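Local atomic coordinates of conserved exported protein (Bacteroides fragilis, PDB entry 3CLW), a protein that is of unknown function but belongs to a glycoside hydrolase family and so may hydrolyse O-glycosyl bonds. Residues 440-445 with 484-489. Residues are numbered along the deposited sequence; the frame is centred on the assembly and turned at random.
Sequences TVAINY and LQLPAR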
loop_
_atom_site.group_PDB
_atom_site.type_symbol
_atom_site.label_atom_id
_atom_site.label_comp_id
_atom_site.label_asym_id
_atom_site.label_seq_id
_atom_site.Cartn_x
_atom_site.Cartn_y
_atom_site.Cartn_z
ATOM N N THR A 440 -13.612 -10.881 11.548
ATOM C CA THR A 440 -12.460 -11.300 12.320
ATOM C C THR A 440 -11.472 -12.058 11.414
ATOM O O THR A 440 -11.863 -12.910 10.616
ATOM C CB THR A 440 -12.929 -12.145 13.523
ATOM O OG1 THR A 440 -13.838 -11.353 14.305
ATOM C CG2 THR A 440 -11.786 -12.551 14.378
ATOM N N VAL A 441 -10.199 -11.714 11.505
ATOM C CA VAL A 441 -9.203 -12.355 10.661
ATOM C C VAL A 441 -8.156 -12.960 11.562
ATOM O O VAL A 441 -7.515 -12.249 12.337
ATOM C CB VAL A 441 -8.551 -11.366 9.642
ATOM C CG1 VAL A 441 -7.562 -12.081 8.743
ATOM C CG2 VAL A 441 -9.603 -10.667 8.798
ATOM N N ALA A 442 -8.013 -14.274 11.462
ATOM C CA ALA A 442 -7.145 -15.056 12.310
ATOM C C ALA A 442 -6.033 -15.671 11.504
ATOM O O ALA A 442 -6.276 -16.361 10.512
ATOM C CB ALA A 442 -7.941 -16.145 13.021
ATOM N N ILE A 443 -4.802 -15.414 11.914
ATOM C CA ILE A 443 -3.666 -16.072 11.274
ATOM C C ILE A 443 -3.144 -17.154 12.175
ATOM O O ILE A 443 -2.729 -16.865 13.304
ATOM C CB ILE A 443 -2.497 -15.101 10.970
ATOM C CG1 ILE A 443 -3.003 -13.868 10.221
ATOM C CG2 ILE A 443 -1.371 -15.835 10.204
ATOM C CD1 ILE A 443 -1.994 -12.741 10.179
ATOM N N ASN A 444 -3.148 -18.389 11.664
ATOM C CA ASN A 444 -2.488 -19.495 12.336
ATOM C C ASN A 444 -1.082 -19.721 11.775
ATOM O O ASN A 444 -0.884 -20.442 10.778
ATOM C CB ASN A 444 -3.325 -20.776 12.273
ATOM C CG ASN A 444 -2.757 -21.887 13.165
ATOM O OD1 ASN A 444 -1.641 -21.787 13.670
ATOM N ND2 ASN A 444 -3.525 -22.942 13.351
ATOM N N TYR A 445 -0.104 -19.105 12.443
ATOM C CA TYR A 445 1.267 -19.072 11.943
ATOM C C TYR A 445 2.001 -20.338 12.330
ATOM O O TYR A 445 3.063 -20.629 11.776
ATOM C CB TYR A 445 2.011 -17.844 12.481
ATOM C CG TYR A 445 3.111 -17.360 11.570
ATOM C CD1 TYR A 445 2.816 -16.549 10.473
ATOM C CD2 TYR A 445 4.440 -17.721 11.791
ATOM C CE1 TYR A 445 3.801 -16.096 9.625
ATOM C CE2 TYR A 445 5.442 -17.294 10.931
ATOM C CZ TYR A 445 5.109 -16.462 9.849
ATOM O OH TYR A 445 6.078 -16.011 8.979
ATOM N N LEU A 484 -14.297 -23.145 16.188
ATOM C CA LEU A 484 -13.789 -22.752 14.881
ATOM C C LEU A 484 -12.448 -23.420 14.694
ATOM O O LEU A 484 -11.536 -23.193 15.477
ATOM C CB LEU A 484 -13.628 -21.229 14.801
ATOM C CG LEU A 484 -14.908 -20.406 14.717
ATOM C CD1 LEU A 484 -14.577 -18.915 14.765
ATOM C CD2 LEU A 484 -15.679 -20.767 13.456
ATOM N N GLN A 485 -12.336 -24.251 13.665
ATOM C CA GLN A 485 -11.102 -24.992 13.411
ATOM C C GLN A 485 -10.141 -24.190 12.532
ATOM O O GLN A 485 -10.444 -23.895 11.375
ATOM C CB GLN A 485 -11.414 -26.346 12.763
ATOM N N LEU A 486 -8.991 -23.829 13.092
ATOM C CA LEU A 486 -7.975 -23.087 12.358
ATOM C C LEU A 486 -6.844 -24.013 11.929
ATOM O O LEU A 486 -6.046 -24.432 12.752
ATOM C CB LEU A 486 -7.427 -21.922 13.193
ATOM C CG LEU A 486 -8.415 -20.873 13.687
ATOM C CD1 LEU A 486 -7.678 -19.736 14.419
ATOM C CD2 LEU A 486 -9.265 -20.318 12.524
ATOM N N PRO A 487 -6.753 -24.306 10.617
ATOM C CA PRO A 487 -5.689 -25.206 10.137
ATOM C C PRO A 487 -4.331 -24.591 10.412
ATOM O O PRO A 487 -4.219 -23.363 10.478
ATOM C CB PRO A 487 -5.934 -25.273 8.624
ATOM C CG PRO A 487 -7.371 -24.830 8.451
ATOM C CD PRO A 487 -7.581 -23.796 9.509
ATOM N N ALA A 488 -3.318 -25.424 10.613
ATOM C CA ALA A 488 -1.950 -24.932 10.717
ATOM C C ALA A 488 -1.636 -24.172 9.443
ATOM O O ALA A 488 -2.126 -24.539 8.375
ATOM C CB ALA A 488 -1.003 -26.077 10.850
ATOM N N ARG A 489 -0.853 -23.103 9.566
ATOM C CA ARG A 489 -0.362 -22.337 8.417
ATOM C C ARG A 489 -1.478 -21.767 7.477
ATOM O O ARG A 489 -1.435 -21.904 6.234
ATOM C CB ARG A 489 0.700 -23.158 7.676
ATOM C CG ARG A 489 1.835 -23.641 8.599
ATOM C CD ARG A 489 2.625 -22.455 9.159
ATOM N NE ARG A 489 3.492 -21.894 8.128
ATOM C CZ ARG A 489 4.152 -20.746 8.224
ATOM N NH1 ARG A 489 4.061 -20.010 9.322
ATOM N NH2 ARG A 489 4.904 -20.332 7.204
HETATM O O HOH W 1 5.954 -17.585 6.632
#
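The side-chain amide nitrogen of N444 is gripped by two backbone oxygens: ND2 donates to L486 O at 3.0 Å and also to the backbone oxygen of E448. The bond to L486 is bent, 137° at the hydrogen; its acceptor lies in the amide plane of N444, whereas ND2 stands above the carbonyl plane of L486. With CG anti to the backbone N (chi1 -171°), the amide reaches the backbone just where strand 484-486 ends, and A488 CA packs 3.7 Å from ND2. At the other end of the same amide OD1 bonds S446 OG, so partners at both ends fix its rotation.

R489 illustrates how one guanidinium can serve backbone and ring at once. Its NH1 donates to Y445 O at 2.7 Å in a fairly straight bond, and the same nitrogen sits over the centre of the Y445 ring, 3.3 Å above its plane. The two planes are nearly perpendicular (86°), so this cation-pi contact presents the edge of the guanidinium to the ring face instead of stacking flat. Bends at chi2 and chi3 fold the arginine back toward Y445. A water bridges the far ends of the pair, donating to Y445 OH and accepting from R489 NH2; E321 and N333 respectively also bond these two groups.

Farther along, A442 CB meets L486 CD1 at 3.9 Å, a small apolar contact between strands that are not direct neighbours. Strand 438-444 instead pairs antiparallel with 427-433 and 490-495, while 484-486 pairs with 450-455. The contact thus joins strand 438-444 to the turn after 484-486 in the C-terminal beta region. Helix 328-347, which precedes barrel strand 353-356, packs against I443, Y445 and R489, consistent with the TIM barrel and side beta domain of family 30 glycosidases.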